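Local coordinates for restriction endonuclease UbaLAI (Unidentified, PDB 5O63), which cleaves DNA as a monomeric Type IIE restriction enzyme, the part present here being its N-terminal B3 domain in complex with cognate DNA, at residues A[2-5]-A[6-9]; A[67-71]-A[72-76]; A[82-85]-A[86-89]. All blocks are in the same frame, centred on the assembly; numbering follows the deposited sequence.

Contact 1 (A[2-5]-A[6-9])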
loop_
_atom_site.group_PDB
_atom_site.type_symbol
_atom_site.label_atom_id
_atom_site.label_comp_id
_atom_site.label_asym_id
_atom_site.label_seq_id
_atom_site.Cartn_x
_atom_site.Cartn_y
_atom_site.Cartn_z
ATOM N N ASN A 2 7.131 -20.406 2.193
ATOM C CA ASN A 2 5.984 -19.559 1.910
ATOM C C ASN A 2 6.490 -18.295 1.201
ATOM O O ASN A 2 7.268 -17.522 1.758
ATOM C CB ASN A 2 5.208 -19.223 3.212
ATOM C CG ASN A 2 4.129 -18.093 3.037
ATOM O OD1 ASN A 2 4.172 -17.286 2.116
ATOM N ND2 ASN A 2 3.166 -18.058 3.958
ATOM N N GLU A 3 6.037 -18.059 -0.025
ATOM C CA GLU A 3 6.653 -16.989 -0.802
ATOM C C GLU A 3 6.233 -15.593 -0.298
ATOM O O GLU A 3 7.021 -14.645 -0.363
ATOM C CB GLU A 3 6.352 -17.187 -2.296
ATOM C CG GLU A 3 6.908 -18.515 -2.869
ATOM C CD GLU A 3 8.445 -18.597 -2.849
ATOM O OE1 GLU A 3 9.005 -19.735 -2.884
ATOM O OE2 GLU A 3 9.091 -17.519 -2.814
ATOM N N LEU A 4 5.022 -15.464 0.243
ATOM C CA LEU A 4 4.582 -14.186 0.815
ATOM C C LEU A 4 5.387 -13.837 2.088
ATOM O O LEU A 4 5.825 -12.689 2.278
ATOM C CB LEU A 4 3.071 -14.228 1.087
ATOM C CG LEU A 4 2.488 -13.054 1.848
ATOM C CD1 LEU A 4 2.693 -11.740 0.994
ATOM C CD2 LEU A 4 1.024 -13.340 2.140
ATOM N N ILE A 5 5.613 -14.819 2.961
ATOM C CA ILE A 5 6.389 -14.531 4.167
ATOM C C ILE A 5 7.806 -14.154 3.822
ATOM O O ILE A 5 8.385 -13.242 4.455
ATOM C CB ILE A 5 6.471 -15.733 5.149
ATOM C CG1 ILE A 5 5.103 -16.091 5.706
ATOM C CG2 ILE A 5 7.408 -15.384 6.315
ATOM C CD1 ILE A 5 5.101 -17.441 6.445
ATOM N N LYS A 6 8.392 -14.839 2.835
ATOM C CA LYS A 6 9.757 -14.489 2.425
ATOM C C LYS A 6 9.810 -13.073 1.926
ATOM O O LYS A 6 10.746 -12.325 2.274
ATOM C CB LYS A 6 10.318 -15.427 1.345
ATOM C CG LYS A 6 10.613 -16.830 1.892
ATOM C CD LYS A 6 10.487 -17.884 0.818
ATOM C CE LYS A 6 11.577 -17.723 -0.217
ATOM N NZ LYS A 6 11.532 -18.813 -1.233
ATOM N N TYR A 7 8.863 -12.711 1.070
ATOM C CA TYR A 7 8.774 -11.318 0.653
ATOM C C TYR A 7 8.674 -10.299 1.786
ATOM O O TYR A 7 9.390 -9.296 1.819
ATOM C CB TYR A 7 7.525 -11.208 -0.274
ATOM C CG TYR A 7 7.202 -9.775 -0.608
ATOM C CD1 TYR A 7 7.885 -9.118 -1.607
ATOM C CD2 TYR A 7 6.192 -9.079 0.084
ATOM C CE1 TYR A 7 7.551 -7.750 -1.960
ATOM C CE2 TYR A 7 5.893 -7.763 -0.220
ATOM C CZ TYR A 7 6.572 -7.119 -1.237
ATOM O OH TYR A 7 6.224 -5.818 -1.509
ATOM N N ALA A 8 7.737 -10.515 2.694
ATOM C CA ALA A 8 7.576 -9.593 3.822
ATOM C C ALA A 8 8.822 -9.495 4.662
ATOM O O ALA A 8 9.225 -8.376 5.063
ATOM C CB ALA A 8 6.363 -10.027 4.706
ATOM N N LYS A 9 9.469 -10.639 4.949
ATOM C CA LYS A 9 10.670 -10.603 5.746
ATOM C C LYS A 9 11.780 -9.825 5.019
ATOM O O LYS A 9 12.526 -9.068 5.629
ATOM C CB LYS A 9 11.119 -12.060 6.108
ATOM C CG LYS A 9 10.174 -12.684 7.124
ATOM C CD LYS A 9 10.585 -14.123 7.580
ATOM C CE LYS A 9 11.829 -14.114 8.368
ATOM N NZ LYS A 9 13.005 -14.070 7.462
#
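Asn2 O accepts a bond from Lys6 N (3.1 Å), the first of the i to i+4 bonds that start helix 3-14. The same residue makes an Asx motif: its OD1 takes the N-H of Ile5 at 3.0 Å, the donor standing above the amide plane instead of on a lone pair, with a weak second bond from Leu4 N. Asparagine suits the place because its short amide can turn back to amides of the first turn that have no preceding helical carbonyl. Glu3 follows, its O receiving Tyr7 N while its carboxylate lies alongside Lys6. With Glu3 bent at chi2 (-65°) and Lys6 at chi3, OE1 and OE2 of Glu3 each lie 3.2 Å from NZ of Lys6, in a salt bridge of weak bonds. Leu4 O accepts from Ala8 N, and the buried leucine lies against Ile160; Ala8, small enough for close packing, meets Leu19 and Leu112. The Tyr7 ring packs on Leu139 and Leu142 of helix 136-144 and on Ile110, its OH hydrogen-bonded to Asp126. Ile5 O completes the series with Lys9 N at 2.9 Å. The Ile5 side chain lies alongside the methylenes of Lys9, both pointing the same way, with CG2 of Ile5 3.6 Å from CD of Lys9.

Contact 2 (A[67-71]-A[72-76])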
loop_
_atom_site.group_PDB
_atom_site.type_symbol
_atom_site.label_atom_id
_atom_site.label_comp_id
_atom_site.label_asym_id
_atom_site.label_seq_id
_atom_site.Cartn_x
_atom_site.Cartn_y
_atom_site.Cartn_z
ATOM N N PRO A 67 4.682 7.735 8.487
ATOM C CA PRO A 67 5.956 7.376 7.861
ATOM C C PRO A 67 5.826 6.009 7.209
ATOM O O PRO A 67 5.090 5.158 7.724
ATOM C CB PRO A 67 6.949 7.367 9.049
ATOM C CG PRO A 67 6.118 7.148 10.208
ATOM C CD PRO A 67 4.732 7.650 9.959
ATOM N N ALA A 68 6.486 5.785 6.085
ATOM C CA ALA A 68 6.421 4.482 5.417
ATOM C C ALA A 68 7.722 4.284 4.709
ATOM O O ALA A 68 8.267 5.239 4.125
ATOM C CB ALA A 68 5.261 4.412 4.406
ATOM N N PHE A 69 8.254 3.076 4.776
ATOM C CA PHE A 69 9.478 2.750 4.079
ATOM C C PHE A 69 9.156 2.399 2.642
ATOM O O PHE A 69 8.389 1.476 2.360
ATOM C CB PHE A 69 10.197 1.610 4.769
ATOM C CG PHE A 69 11.506 1.293 4.162
ATOM C CD1 PHE A 69 12.654 2.076 4.460
ATOM C CD2 PHE A 69 11.631 0.249 3.297
ATOM C CE1 PHE A 69 13.880 1.738 3.920
ATOM C CE2 PHE A 69 12.873 -0.094 2.767
ATOM C CZ PHE A 69 14.004 0.677 3.067
ATOM N N ASP A 70 9.701 3.174 1.707
ATOM C CA ASP A 70 9.443 2.967 0.296
ATOM C C ASP A 70 10.408 1.962 -0.253
ATOM O O ASP A 70 11.618 2.183 -0.303
ATOM C CB ASP A 70 9.583 4.288 -0.473
ATOM C CG ASP A 70 9.298 4.112 -1.915
ATOM O OD1 ASP A 70 10.167 3.694 -2.674
ATOM O OD2 ASP A 70 8.171 4.412 -2.312
ATOM N N SER A 71 9.902 0.772 -0.620
ATOM C CA SER A 71 10.764 -0.295 -1.028
ATOM C C SER A 71 11.496 0.009 -2.324
ATOM O O SER A 71 12.605 -0.422 -2.498
ATOM C CB SER A 71 9.918 -1.583 -1.183
ATOM O OG SER A 71 10.706 -2.696 -1.638
ATOM N N LEU A 72 10.868 0.737 -3.238
ATOM C CA LEU A 72 11.510 0.928 -4.535
ATOM C C LEU A 72 12.771 1.821 -4.370
ATOM O O LEU A 72 13.824 1.504 -4.935
ATOM C CB LEU A 72 10.558 1.561 -5.550
ATOM C CG LEU A 72 9.494 0.602 -6.089
ATOM C CD1 LEU A 72 8.602 1.446 -7.040
ATOM C CD2 LEU A 72 10.260 -0.460 -6.817
ATOM N N SER A 73 12.644 2.858 -3.546
ATOM C CA SER A 73 13.794 3.737 -3.257
ATOM C C SER A 73 14.681 3.324 -2.091
ATOM O O SER A 73 15.760 3.907 -1.888
ATOM C CB SER A 73 13.265 5.158 -3.008
ATOM O OG SER A 73 12.520 5.275 -1.782
ATOM N N LYS A 74 14.270 2.293 -1.355
ATOM C CA LYS A 74 14.883 1.888 -0.091
ATOM C C LYS A 74 15.172 3.107 0.793
ATOM O O LYS A 74 16.272 3.206 1.368
ATOM C CB LYS A 74 16.171 1.062 -0.322
ATOM C CG LYS A 74 15.945 -0.301 -1.063
ATOM C CD LYS A 74 14.871 -1.151 -0.387
ATOM C CE LYS A 74 14.691 -2.544 -1.053
ATOM N NZ LYS A 74 13.371 -3.240 -0.731
ATOM N N THR A 75 14.211 4.041 0.888
ATOM C CA THR A 75 14.312 5.163 1.866
ATOM C C THR A 75 13.026 5.399 2.654
ATOM O O THR A 75 11.926 5.082 2.176
ATOM C CB THR A 75 14.668 6.510 1.163
ATOM O OG1 THR A 75 13.774 6.696 0.081
ATOM C CG2 THR A 75 16.058 6.457 0.635
ATOM N N HIS A 76 13.161 5.955 3.861
ATOM C CA HIS A 76 11.958 6.294 4.608
ATOM C C HIS A 76 11.287 7.515 4.001
ATOM O O HIS A 76 11.977 8.477 3.641
ATOM C CB HIS A 76 12.316 6.519 6.055
ATOM C CG HIS A 76 12.595 5.228 6.767
ATOM N ND1 HIS A 76 13.854 4.837 7.171
ATOM C CD2 HIS A 76 11.770 4.196 7.056
ATOM C CE1 HIS A 76 13.780 3.648 7.745
ATOM N NE2 HIS A 76 12.526 3.228 7.672
#
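Phe69 and His76 face each other as a non-hydrogen-bonded antiparallel pair in the hairpin of strands 62-70 and 75-84, whose turn carries a G1 beta bulge: Lys74 and Thr75 both lie opposite Asp70. From Phe69 CB, 3.8 Å from His76 CD2, the side chain sets out with CG anti to the backbone N (chi1 -176°), which lays the ring back over the turn, CG staying near that CD2. The ring edge at CD1 points at one face of the imidazole, CD1 lying 3.4 Å from NE2 of His76, in a T-shaped stack with planes at 66°. Farther out, CE1 approaches Lys74 C, CE2 lies 3.9 Å from Lys74 CD, and CZ, the tip, touches Lys74 CA at 3.5 Å; Ser14 and Ala15 border the ring. A flat, rigid aromatic suits a site bounded by both imidazole and peptide. With an alanine here, the His76 face is likely to lose its aromatic partner, and a gap would probably open beside the Lys74 backbone. On the other face, Asp70 binds the turn. Its OD1 is met nearly end-on by Ser73 N at 2.8 Å, while Asp70 N gives a bond to Thr75 O at 3.0 Å. Lys74 takes the left-handed backbone conformation of the bulge. The chemistry is divided: aromatic packing on the Phe69 and His76 face, carboxylate-to-amide bonding on the Asp70 face, which probably helps hold the bulge.

Contact 3 (A[82-85]-A[86-89]). With nucleotides of chain C.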
loop_
_atom_site.group_PDB
_atom_site.type_symbol
_atom_site.label_atom_id
_atom_site.label_comp_id
_atom_site.label_asym_id
_atom_site.label_seq_id
_atom_site.Cartn_x
_atom_site.Cartn_y
_atom_site.Cartn_z
ATOM N N LYS A 82 -5.559 11.040 3.400
ATOM C CA LYS A 82 -6.498 12.139 3.212
ATOM C C LYS A 82 -7.934 11.737 3.442
ATOM O O LYS A 82 -8.343 10.678 2.947
ATOM C CB LYS A 82 -6.372 12.714 1.783
ATOM C CG LYS A 82 -4.924 12.913 1.289
ATOM C CD LYS A 82 -4.204 14.087 2.037
ATOM C CE LYS A 82 -4.876 15.389 1.726
ATOM N NZ LYS A 82 -4.091 16.470 2.406
ATOM N N TYR A 83 -8.691 12.548 4.162
ATOM C CA TYR A 83 -10.169 12.383 4.241
ATOM C C TYR A 83 -10.807 13.549 3.488
ATOM O O TYR A 83 -10.537 14.710 3.805
ATOM C CB TYR A 83 -10.640 12.394 5.689
ATOM C CG TYR A 83 -12.120 12.535 5.827
ATOM C CD1 TYR A 83 -12.973 11.498 5.497
ATOM C CD2 TYR A 83 -12.687 13.736 6.299
ATOM C CE1 TYR A 83 -14.343 11.622 5.660
ATOM C CE2 TYR A 83 -14.071 13.869 6.443
ATOM C CZ TYR A 83 -14.888 12.811 6.114
ATOM O OH TYR A 83 -16.250 12.930 6.234
ATOM N N TYR A 84 -11.636 13.246 2.497
ATOM C CA TYR A 84 -12.321 14.274 1.757
ATOM C C TYR A 84 -13.815 14.143 1.980
ATOM O O TYR A 84 -14.458 13.139 1.579
ATOM C CB TYR A 84 -11.988 14.195 0.278
ATOM C CG TYR A 84 -10.606 14.758 -0.035
ATOM C CD1 TYR A 84 -10.315 16.107 0.190
ATOM C CD2 TYR A 84 -9.600 13.953 -0.578
ATOM C CE1 TYR A 84 -9.055 16.622 -0.106
ATOM C CE2 TYR A 84 -8.311 14.488 -0.923
ATOM C CZ TYR A 84 -8.071 15.826 -0.653
ATOM O OH TYR A 84 -6.850 16.400 -0.926
ATOM N N GLU A 85 -14.373 15.178 2.617
ATOM C CA GLU A 85 -15.711 15.077 3.161
ATOM C C GLU A 85 -16.786 15.037 2.127
ATOM O O GLU A 85 -17.890 14.485 2.381
ATOM C CB GLU A 85 -15.992 16.234 4.125
ATOM C CG GLU A 85 -15.849 17.621 3.469
ATOM C CD GLU A 85 -17.054 18.081 2.625
ATOM O OE1 GLU A 85 -18.192 17.556 2.776
ATOM O OE2 GLU A 85 -16.802 18.991 1.782
ATOM N N ARG A 86 -16.510 15.562 0.934
ATOM C CA ARG A 86 -17.631 15.684 -0.040
ATOM C C ARG A 86 -18.115 14.333 -0.550
ATOM O O ARG A 86 -19.270 14.225 -1.007
ATOM C CB ARG A 86 -17.230 16.578 -1.230
ATOM C CG ARG A 86 -16.333 15.866 -2.241
ATOM C CD ARG A 86 -16.141 16.594 -3.599
ATOM N NE ARG A 86 -17.362 17.000 -4.296
ATOM C CZ ARG A 86 -18.008 16.256 -5.188
ATOM N NH1 ARG A 86 -17.560 15.018 -5.455
ATOM N NH2 ARG A 86 -19.073 16.756 -5.817
ATOM N N TYR A 87 -17.283 13.285 -0.440
ATOM C CA TYR A 87 -17.656 12.008 -1.070
ATOM C C TYR A 87 -18.606 11.194 -0.182
ATOM O O TYR A 87 -19.758 10.924 -0.599
ATOM C CB TYR A 87 -16.394 11.235 -1.473
ATOM C CG TYR A 87 -15.555 12.062 -2.480
ATOM C CD1 TYR A 87 -15.895 12.054 -3.833
ATOM C CD2 TYR A 87 -14.470 12.882 -2.069
ATOM C CE1 TYR A 87 -15.192 12.812 -4.766
ATOM C CE2 TYR A 87 -13.737 13.629 -3.018
ATOM C CZ TYR A 87 -14.125 13.608 -4.353
ATOM O OH TYR A 87 -13.441 14.347 -5.294
ATOM N N PRO A 88 -18.186 10.799 1.044
ATOM C CA PRO A 88 -16.898 10.994 1.759
ATOM C C PRO A 88 -15.953 9.863 1.429
ATOM O O PRO A 88 -16.427 8.739 1.209
ATOM C CB PRO A 88 -17.292 10.914 3.221
ATOM C CG PRO A 88 -18.494 9.940 3.215
ATOM C CD PRO A 88 -19.182 10.085 1.870
ATOM N N GLU A 89 -14.658 10.080 1.404
ATOM C CA GLU A 89 -13.759 8.966 1.051
ATOM C C GLU A 89 -12.352 9.301 1.559
ATOM O O GLU A 89 -12.116 10.436 2.019
ATOM C CB GLU A 89 -13.736 8.711 -0.465
ATOM C CG GLU A 89 -12.933 9.805 -1.239
ATOM C CD GLU A 89 -13.043 9.605 -2.755
ATOM O OE1 GLU A 89 -14.047 8.972 -3.243
ATOM O OE2 GLU A 89 -12.108 10.081 -3.423
ATOM P P DG C 6 -17.255 22.351 -5.938
ATOM O OP1 DG C 6 -16.746 23.748 -6.119
ATOM O OP2 DG C 6 -18.135 21.966 -4.799
ATOM O "O5'" DG C 6 -17.999 21.961 -7.292
ATOM C "C5'" DG C 6 -18.496 20.652 -7.433
ATOM C "C4'" DG C 6 -18.354 20.206 -8.861
ATOM O "O4'" DG C 6 -16.952 19.922 -9.148
ATOM C "C3'" DG C 6 -19.120 18.930 -9.202
ATOM O "O3'" DG C 6 -20.425 19.282 -9.602
ATOM C "C2'" DG C 6 -18.295 18.398 -10.366
ATOM C "C1'" DG C 6 -16.882 18.741 -9.893
ATOM N N9 DG C 6 -16.300 17.702 -9.049
ATOM C C8 DG C 6 -15.964 17.783 -7.709
ATOM N N7 DG C 6 -15.400 16.676 -7.249
ATOM C C5 DG C 6 -15.344 15.850 -8.369
ATOM C C6 DG C 6 -14.877 14.515 -8.494
ATOM O O6 DG C 6 -14.327 13.823 -7.636
ATOM N N1 DG C 6 -15.028 14.023 -9.793
ATOM C C2 DG C 6 -15.619 14.745 -10.848
ATOM N N2 DG C 6 -15.691 14.101 -12.043
ATOM N N3 DG C 6 -16.074 15.991 -10.738
ATOM C C4 DG C 6 -15.927 16.471 -9.468
ATOM P P DT C 5 -12.482 21.610 -1.245
ATOM O OP1 DT C 5 -13.009 22.945 -0.856
ATOM O OP2 DT C 5 -12.573 20.402 -0.426
ATOM O "O5'" DT C 5 -13.140 21.220 -2.673
ATOM C "C5'" DT C 5 -13.278 22.261 -3.630
ATOM C "C4'" DT C 5 -13.878 21.751 -4.937
ATOM O "O4'" DT C 5 -12.931 20.795 -5.528
ATOM C "C3'" DT C 5 -15.220 21.046 -4.841
ATOM O "O3'" DT C 5 -15.971 21.361 -5.986
ATOM C "C2'" DT C 5 -14.816 19.557 -4.912
ATOM C "C1'" DT C 5 -13.646 19.661 -5.900
ATOM N N1 DT C 5 -12.757 18.534 -5.846
ATOM C C2 DT C 5 -12.404 17.903 -7.030
ATOM O O2 DT C 5 -12.770 18.306 -8.099
ATOM N N3 DT C 5 -11.623 16.791 -6.905
ATOM C C4 DT C 5 -11.150 16.246 -5.731
ATOM O O4 DT C 5 -10.473 15.250 -5.721
ATOM C C5 DT C 5 -11.521 16.974 -4.503
ATOM C C7 DT C 5 -11.045 16.466 -3.155
ATOM C C6 DT C 5 -12.295 18.066 -4.621
ATOM P P DC C 4 -6.283 19.759 0.537
ATOM O OP1 DC C 4 -6.458 20.538 1.828
ATOM O OP2 DC C 4 -6.226 18.243 0.608
ATOM O "O5'" DC C 4 -7.443 20.057 -0.495
ATOM C "C5'" DC C 4 -7.711 21.462 -0.757
ATOM C "C4'" DC C 4 -8.649 21.604 -1.930
ATOM O "O4'" DC C 4 -8.003 21.058 -3.093
ATOM C "C3'" DC C 4 -10.008 20.911 -1.791
ATOM O "O3'" DC C 4 -10.933 21.905 -1.561
ATOM C "C2'" DC C 4 -10.258 20.355 -3.159
ATOM C "C1'" DC C 4 -8.980 20.542 -3.941
ATOM N N1 DC C 4 -8.510 19.244 -4.470
ATOM C C2 DC C 4 -8.857 18.929 -5.789
ATOM O O2 DC C 4 -9.533 19.765 -6.444
ATOM N N3 DC C 4 -8.414 17.766 -6.316
ATOM C C4 DC C 4 -7.738 16.891 -5.555
ATOM N N4 DC C 4 -7.409 15.732 -6.128
ATOM C C5 DC C 4 -7.360 17.192 -4.196
ATOM C C6 DC C 4 -7.803 18.379 -3.688
#
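Tyr84 and Glu89 form a hydrogen-bonded antiparallel pair that closes the loop between strands 75-84 and 89-93 at the DNA-binding end of this B3 domain. Among the backbone bonds, Tyr84 N gives to Glu89 O (2.9 Å) and Glu89 N returns one to Tyr84 O. Within the loop a type I turn runs from Tyr84 to Tyr87, its closing bond weak, and a cis peptide before Pro88 bends the chain back toward the strand; proline is the residue that most readily accepts that geometry.

Tyr84 CB lies at the edge of the Tyr87 ring, 3.7 Å from CD2 of Tyr87. The Tyr87 faces are flanked by Arg86 CG on one side and Glu89 CD on the opposite side, which probably hinders rotation of the ring. Arg86 reaches that face with CG placed between its backbone N and carbonyl carbon (chi1 77°). Tyr83 lies beside Pro88, and its OH bonds to Pro58 O.

The methyl C7 of DT5 of chain C stands over the centre of the Tyr84 ring, 3.4 Å above it, a CH-pi contact. Tyr84 OH gives a very short bond (2.5 Å) to OP2 of DC4 of chain C, where Lys82 NZ adds a weak one; this lysine also makes a salt bridge with another phosphate. Tyr87 OH donates to O6 of DG6 of chain C at 2.6 Å. The Arg86 guanidinium presents a face to N7 of DG6 of chain C, while its NH1 bonds to N7 of another guanine. Glu89 OE1 accepts from a cytosine N4, and its OE2 pairs with Arg91.

A methyl, a guanine O6 and N7 and a cytosine amine are all major-groove features. The loop therefore combines contacts to the DNA phosphates with direct base reading, consistent with sequence recognition.

How the contacts relate
From the N terminus, contact 1 comes first and closes no loop between strands: it is the opening turns of helix 3-14, packed against the sheet. Contact 2 closes the hairpin of strands 62-70 and 75-84, and contact 3 closes the loop from strand 75-84 to 89-93. The three follow in series, neither nested nor crossing. Contacts 1 and 2 do not touch, though their nearest atoms are about 5 Å apart, and the later part of helix 3-14 reaches the hairpin through Leu11 and Ser14. Strand 75-84 joins contact 2 to contact 3, whose centres are about 26 Å apart. Contacts 1 and 3 lie on opposite sides of the chain's centre, the latter on the DNA.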